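Local coordinates for putative cell invasion protein with MAC/Perforin domain (Bacteroides thetaiotaomicron VPI-5482, PDB 3KK7), which is of unconfirmed function but belongs to the membrane-attack complex/perforin (MACPF) family and may take part in cell invasion, at residues Phe120-Lys125 / Leu338-Tyr344; Ile68-Phe72 / Thr334-Leu338. All coordinates share one frame; numbering follows the deposited sequence.

Contact 1: Phe120-Lys125 / Leu338-Tyr344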
loop_
_atom_site.group_PDB
_atom_site.type_symbol
_atom_site.label_atom_id
_atom_site.label_comp_id
_atom_site.label_asym_id
_atom_site.label_seq_id
_atom_site.Cartn_x
_atom_site.Cartn_y
_atom_site.Cartn_z
ATOM N N PHE A 120 -3.527 7.468 -13.807
ATOM C CA PHE A 120 -3.465 6.784 -12.496
ATOM C C PHE A 120 -2.782 7.646 -11.434
ATOM O O PHE A 120 -3.290 7.766 -10.320
ATOM C CB PHE A 120 -2.752 5.434 -12.593
ATOM C CG PHE A 120 -2.592 4.756 -11.277
ATOM C CD1 PHE A 120 -3.689 4.452 -10.517
ATOM C CD2 PHE A 120 -1.342 4.463 -10.773
ATOM C CE1 PHE A 120 -3.549 3.847 -9.276
ATOM C CE2 PHE A 120 -1.202 3.871 -9.528
ATOM C CZ PHE A 120 -2.311 3.560 -8.789
ATOM N N THR A 121 -1.658 8.266 -11.805
ATOM C CA THR A 121 -0.866 9.087 -10.903
ATOM C C THR A 121 -1.687 10.084 -10.115
ATOM O O THR A 121 -1.520 10.232 -8.896
ATOM C CB THR A 121 0.193 9.849 -11.692
ATOM O OG1 THR A 121 1.078 8.893 -12.292
ATOM C CG2 THR A 121 0.972 10.851 -10.805
ATOM N N LYS A 122 -2.584 10.771 -10.805
ATOM C CA LYS A 122 -3.348 11.832 -10.162
ATOM C C LYS A 122 -4.455 11.327 -9.255
ATOM O O LYS A 122 -4.997 12.126 -8.497
ATOM C CB LYS A 122 -3.905 12.802 -11.190
ATOM C CG LYS A 122 -5.048 12.283 -12.015
ATOM C CD LYS A 122 -5.313 13.283 -13.158
ATOM C CE LYS A 122 -6.498 12.890 -14.008
ATOM N NZ LYS A 122 -6.878 14.008 -14.931
ATOM N N THR A 123 -4.793 10.028 -9.339
ATOM C CA THR A 123 -5.739 9.405 -8.398
ATOM C C THR A 123 -5.141 9.163 -7.004
ATOM O O THR A 123 -5.864 9.018 -6.044
ATOM C CB THR A 123 -6.299 8.050 -8.887
ATOM O OG1 THR A 123 -5.303 7.025 -8.744
ATOM C CG2 THR A 123 -6.778 8.143 -10.294
ATOM N N VAL A 124 -3.828 9.089 -6.900
ATOM C CA VAL A 124 -3.182 8.850 -5.622
ATOM C C VAL A 124 -2.936 10.175 -4.937
ATOM O O VAL A 124 -2.623 11.187 -5.581
ATOM C CB VAL A 124 -1.876 8.055 -5.797
ATOM C CG1 VAL A 124 -1.203 7.782 -4.435
ATOM C CG2 VAL A 124 -2.158 6.733 -6.563
ATOM N N LYS A 125 -3.140 10.169 -3.626
ATOM C CA LYS A 125 -2.943 11.330 -2.779
ATOM C C LYS A 125 -1.700 12.145 -3.153
ATOM O O LYS A 125 -0.586 11.669 -3.121
ATOM C CB LYS A 125 -2.806 10.869 -1.335
ATOM C CG LYS A 125 -2.482 11.915 -0.351
ATOM C CD LYS A 125 -1.878 11.267 0.877
ATOM C CE LYS A 125 -1.834 12.227 2.072
ATOM N NZ LYS A 125 -0.933 11.649 3.097
ATOM N N LEU A 338 -12.109 6.933 -10.343
ATOM C CA LEU A 338 -11.561 7.513 -9.126
ATOM C C LEU A 338 -11.465 9.042 -9.245
ATOM O O LEU A 338 -11.237 9.577 -10.315
ATOM C CB LEU A 338 -10.173 6.935 -8.847
ATOM C CG LEU A 338 -10.099 5.428 -8.581
ATOM C CD1 LEU A 338 -8.658 4.938 -8.612
ATOM C CD2 LEU A 338 -10.747 5.053 -7.242
ATOM N N GLN A 339 -11.670 9.722 -8.120
ATOM C CA GLN A 339 -11.453 11.146 -8.010
ATOM C C GLN A 339 -9.975 11.390 -7.897
ATOM O O GLN A 339 -9.238 10.531 -7.422
ATOM C CB GLN A 339 -12.099 11.688 -6.734
ATOM C CG GLN A 339 -13.588 11.652 -6.737
ATOM C CD GLN A 339 -14.176 12.240 -5.464
ATOM O OE1 GLN A 339 -13.659 13.236 -4.918
ATOM N NE2 GLN A 339 -15.296 11.654 -5.004
ATOM N N ASP A 340 -9.539 12.570 -8.307
ATOM C CA ASP A 340 -8.149 12.929 -8.107
ATOM C C ASP A 340 -7.882 12.827 -6.608
ATOM O O ASP A 340 -8.668 13.296 -5.784
ATOM C CB ASP A 340 -7.845 14.342 -8.604
ATOM C CG ASP A 340 -7.943 14.482 -10.125
ATOM O OD1 ASP A 340 -8.183 13.497 -10.848
ATOM O OD2 ASP A 340 -7.789 15.621 -10.599
ATOM N N GLY A 341 -6.782 12.186 -6.250
ATOM C CA GLY A 341 -6.475 11.978 -4.848
ATOM C C GLY A 341 -7.469 11.099 -4.100
ATOM O O GLY A 341 -7.559 11.199 -2.884
ATOM N N GLY A 342 -8.202 10.240 -4.825
ATOM C CA GLY A 342 -9.175 9.316 -4.228
ATOM C C GLY A 342 -8.590 8.031 -3.652
ATOM O O GLY A 342 -9.330 7.187 -3.163
ATOM N N LEU A 343 -7.266 7.861 -3.761
ATOM C CA LEU A 343 -6.551 6.701 -3.209
ATOM C C LEU A 343 -5.494 7.173 -2.215
ATOM O O LEU A 343 -4.636 7.965 -2.551
ATOM C CB LEU A 343 -5.872 5.858 -4.303
ATOM C CG LEU A 343 -6.722 5.104 -5.320
ATOM C CD1 LEU A 343 -5.810 4.456 -6.367
ATOM C CD2 LEU A 343 -7.594 4.074 -4.635
ATOM N N TYR A 344 -5.555 6.651 -0.999
ATOM C CA TYR A 344 -4.634 7.000 0.068
ATOM C C TYR A 344 -3.789 5.804 0.415
ATOM O O TYR A 344 -4.270 4.685 0.399
ATOM C CB TYR A 344 -5.422 7.447 1.310
ATOM C CG TYR A 344 -5.611 8.943 1.363
ATOM C CD1 TYR A 344 -6.255 9.609 0.326
ATOM C CD2 TYR A 344 -5.111 9.700 2.431
ATOM C CE1 TYR A 344 -6.402 10.971 0.348
ATOM C CE2 TYR A 344 -5.262 11.088 2.460
ATOM C CZ TYR A 344 -5.902 11.702 1.415
ATOM O OH TYR A 344 -6.078 13.042 1.409
#

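Contact 2: Ile68-Phe72 / Thr334-Leu338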
loop_
_atom_site.group_PDB
_atom_site.type_symbol
_atom_site.label_atom_id
_atom_site.label_comp_id
_atom_site.label_asym_id
_atom_site.label_seq_id
_atom_site.Cartn_x
_atom_site.Cartn_y
_atom_site.Cartn_z
ATOM N N ILE A 68 -7.864 -1.495 -14.788
ATOM C CA ILE A 68 -8.782 -0.438 -15.157
ATOM C C ILE A 68 -8.952 0.407 -13.903
ATOM O O ILE A 68 -9.417 -0.064 -12.869
ATOM C CB ILE A 68 -10.114 -0.953 -15.639
ATOM C CG1 ILE A 68 -9.927 -1.964 -16.780
ATOM C CG2 ILE A 68 -10.954 0.213 -16.132
ATOM C CD1 ILE A 68 -9.344 -1.393 -18.067
ATOM N N ILE A 69 -8.543 1.665 -14.024
ATOM C CA ILE A 69 -8.537 2.615 -12.920
ATOM C C ILE A 69 -9.961 2.879 -12.431
ATOM O O ILE A 69 -10.818 3.313 -13.201
ATOM C CB ILE A 69 -7.925 3.955 -13.355
ATOM C CG1 ILE A 69 -6.488 3.763 -13.852
ATOM C CG2 ILE A 69 -7.966 4.962 -12.193
ATOM C CD1 ILE A 69 -6.030 4.878 -14.774
ATOM N N GLY A 70 -10.192 2.613 -11.154
ATOM C CA GLY A 70 -11.490 2.869 -10.542
ATOM C C GLY A 70 -12.526 1.770 -10.702
ATOM O O GLY A 70 -13.654 1.915 -10.239
ATOM N N ASP A 71 -12.130 0.673 -11.346
ATOM C CA ASP A 71 -12.959 -0.510 -11.548
ATOM C C ASP A 71 -13.319 -1.124 -10.181
ATOM O O ASP A 71 -12.432 -1.468 -9.408
ATOM C CB ASP A 71 -12.148 -1.495 -12.421
ATOM C CG ASP A 71 -12.856 -2.829 -12.705
ATOM O OD1 ASP A 71 -13.907 -3.155 -12.102
ATOM O OD2 ASP A 71 -12.306 -3.567 -13.557
ATOM N N PHE A 72 -14.618 -1.296 -9.928
ATOM C CA PHE A 72 -15.112 -1.850 -8.679
ATOM C C PHE A 72 -14.523 -3.216 -8.350
ATOM O O PHE A 72 -14.363 -3.538 -7.184
ATOM C CB PHE A 72 -16.647 -1.926 -8.669
ATOM C CG PHE A 72 -17.212 -3.027 -9.505
ATOM C CD1 PHE A 72 -17.416 -4.291 -8.960
ATOM C CD2 PHE A 72 -17.542 -2.811 -10.829
ATOM C CE1 PHE A 72 -17.951 -5.324 -9.720
ATOM C CE2 PHE A 72 -18.070 -3.852 -11.612
ATOM C CZ PHE A 72 -18.273 -5.111 -11.052
ATOM N N THR A 334 -22.461 1.210 -9.843
ATOM C CA THR A 334 -21.371 0.683 -9.036
ATOM C C THR A 334 -20.232 1.689 -9.086
ATOM O O THR A 334 -20.391 2.753 -9.663
ATOM C CB THR A 334 -20.936 -0.718 -9.511
ATOM O OG1 THR A 334 -20.047 -1.285 -8.541
ATOM C CG2 THR A 334 -20.241 -0.656 -10.874
HETATM N N MSE A 335 -19.107 1.372 -8.461
HETATM C CA MSE A 335 -17.931 2.238 -8.556
HETATM C C MSE A 335 -17.348 2.151 -9.975
HETATM O O MSE A 335 -17.046 1.063 -10.434
HETATM C CB MSE A 335 -16.874 1.817 -7.545
HETATM C CG MSE A 335 -15.563 2.606 -7.643
HETATM SE SE MSE A 335 -14.397 2.099 -6.188
HETATM C CE MSE A 335 -12.974 1.177 -7.133
ATOM N N ILE A 336 -17.172 3.295 -10.644
ATOM C CA ILE A 336 -16.719 3.316 -12.028
ATOM C C ILE A 336 -15.425 4.092 -12.353
ATOM O O ILE A 336 -14.882 3.934 -13.451
ATOM C CB ILE A 336 -17.831 3.816 -12.937
ATOM C CG1 ILE A 336 -18.226 5.243 -12.577
ATOM C CG2 ILE A 336 -19.005 2.884 -12.854
ATOM C CD1 ILE A 336 -19.054 5.939 -13.651
ATOM N N ASP A 337 -14.930 4.922 -11.436
ATOM C CA ASP A 337 -13.693 5.700 -11.678
ATOM C C ASP A 337 -13.297 6.347 -10.373
ATOM O O ASP A 337 -14.066 6.324 -9.412
ATOM C CB ASP A 337 -13.893 6.786 -12.752
ATOM C CG ASP A 337 -12.650 7.000 -13.647
ATOM O OD1 ASP A 337 -11.520 6.838 -13.122
ATOM O OD2 ASP A 337 -12.807 7.349 -14.862
ATOM N N LEU A 338 -12.109 6.933 -10.343
ATOM C CA LEU A 338 -11.561 7.513 -9.126
ATOM C C LEU A 338 -11.465 9.042 -9.245
ATOM O O LEU A 338 -11.237 9.577 -10.315
ATOM C CB LEU A 338 -10.173 6.935 -8.847
ATOM C CG LEU A 338 -10.099 5.428 -8.581
ATOM C CD1 LEU A 338 -8.658 4.938 -8.612
ATOM C CD2 LEU A 338 -10.747 5.053 -7.242
#

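Contact 1: Phe120-Lys125 / Leu338-Tyr344
Three backbone hydrogen bonds join Lys122-Lys125 to Gly341-Leu343, and Val124 and Leu343 form a single beta bridge. Gly341 N gives a 2.9 Å bond to Lys122 O. Leu343 N reaches Thr123 O, and Lys125 N returns to Leu343 O. A type II turn, Gln339-Gly342, presents Gly341 at positive phi. Thr123 sits at the centre. Thr123 OG1 gives a 2.7 Å hydrogen bond to Phe120 O, which also accepts from Thr123 N. The chi1 of 75° places OG1 between the backbone N and the carbonyl carbon, within reach of Phe120 O. Leu343 CD1 lies 3.5 Å from Thr123 OG1 and 3.7 Å from Phe120 CE1. Leu338 CB packs against Thr123 CG2. The extended Lys125 chain crosses Tyr344 at about a right angle. Lys125 CD makes a CH-pi contact over one face of the Tyr344 ring, 4.0 Å from the ring centroid, and Lys125 NZ goes on to a salt bridge with Asp348. Lys122 CG touches Asp340 OD1, but the charged ends stay beyond salt-bridge distance. Within the MACPF region, the bridge joins the loop before helix 133-146 to strand 343-345. The Phe120 ring stacks on Phe135 of that helix. Gln339, Gly342 and Tyr344 bond by backbone to strand 211-218.

Contact 2: Ile68-Phe72 / Thr334-Leu338
Gly70 lies against strand 334-338, its CA 3.8 Å from Asp337 CA. Gly70 has positive phi (85°) in the type II turn Ile68-Asp71, a conformation that suits glycine. Direct polar contact is slight. Phe72 N makes a weak hydrogen bond of 3.4 Å to Met335 O, which lies at the edge of the Phe72 ring, near its plane. Arg221 NH1 hydrogen-bonds both Ile69 O and Ile336 O, linking the two backbones. Within the strand, Asp337 OD1 accepts from Leu338 N at 2.8 Å, on the anti side of the carboxylate, while Asp337 OD2 forms a salt bridge with Lys104. Apolar packing does more. Leu338 CG rests 3.5 Å from Gly70 CA, and Leu338 CD1 meets Ile69 CG2 at 3.6 Å. Phe72 and Thr334 cross at about a right angle, with CG2 of Thr334 3.5 Å from Phe72 CD2. Phe55 touches Phe72, Thr334 and Met335. A separate van der Waals contact sets a methyl against carbonyl oxygens. The selenomethionine Met335 bends at chi3 (112°), and Met335 CE comes 3.3 Å from Gly70 O and close to Asp71 O. A type II turn thus packs on the short strand 334-338, which pairs antiparallel with strand 211-218 of the branched sheet in the MACPF domain.

From the N terminus, the chain first passes 68-72, the turn of contact 2, and then strand 93-108. It next reaches 120-125, the first half of contact 1, before helix 133-146. More than 200 residues later it returns along strand 334-338, which closes contact 2, and turns directly into 338-344, which closes contact 1. The two closures therefore cross rather than nest, and they share Leu338. Their centres lie about 12 Å apart. The two early loops also touch each other: Ile69 CD1 packs on Phe120 N, and Ile69 CG2 on Thr123 CG2. Together the contacts tie these loops to consecutive strands that both pair with strand 211-218.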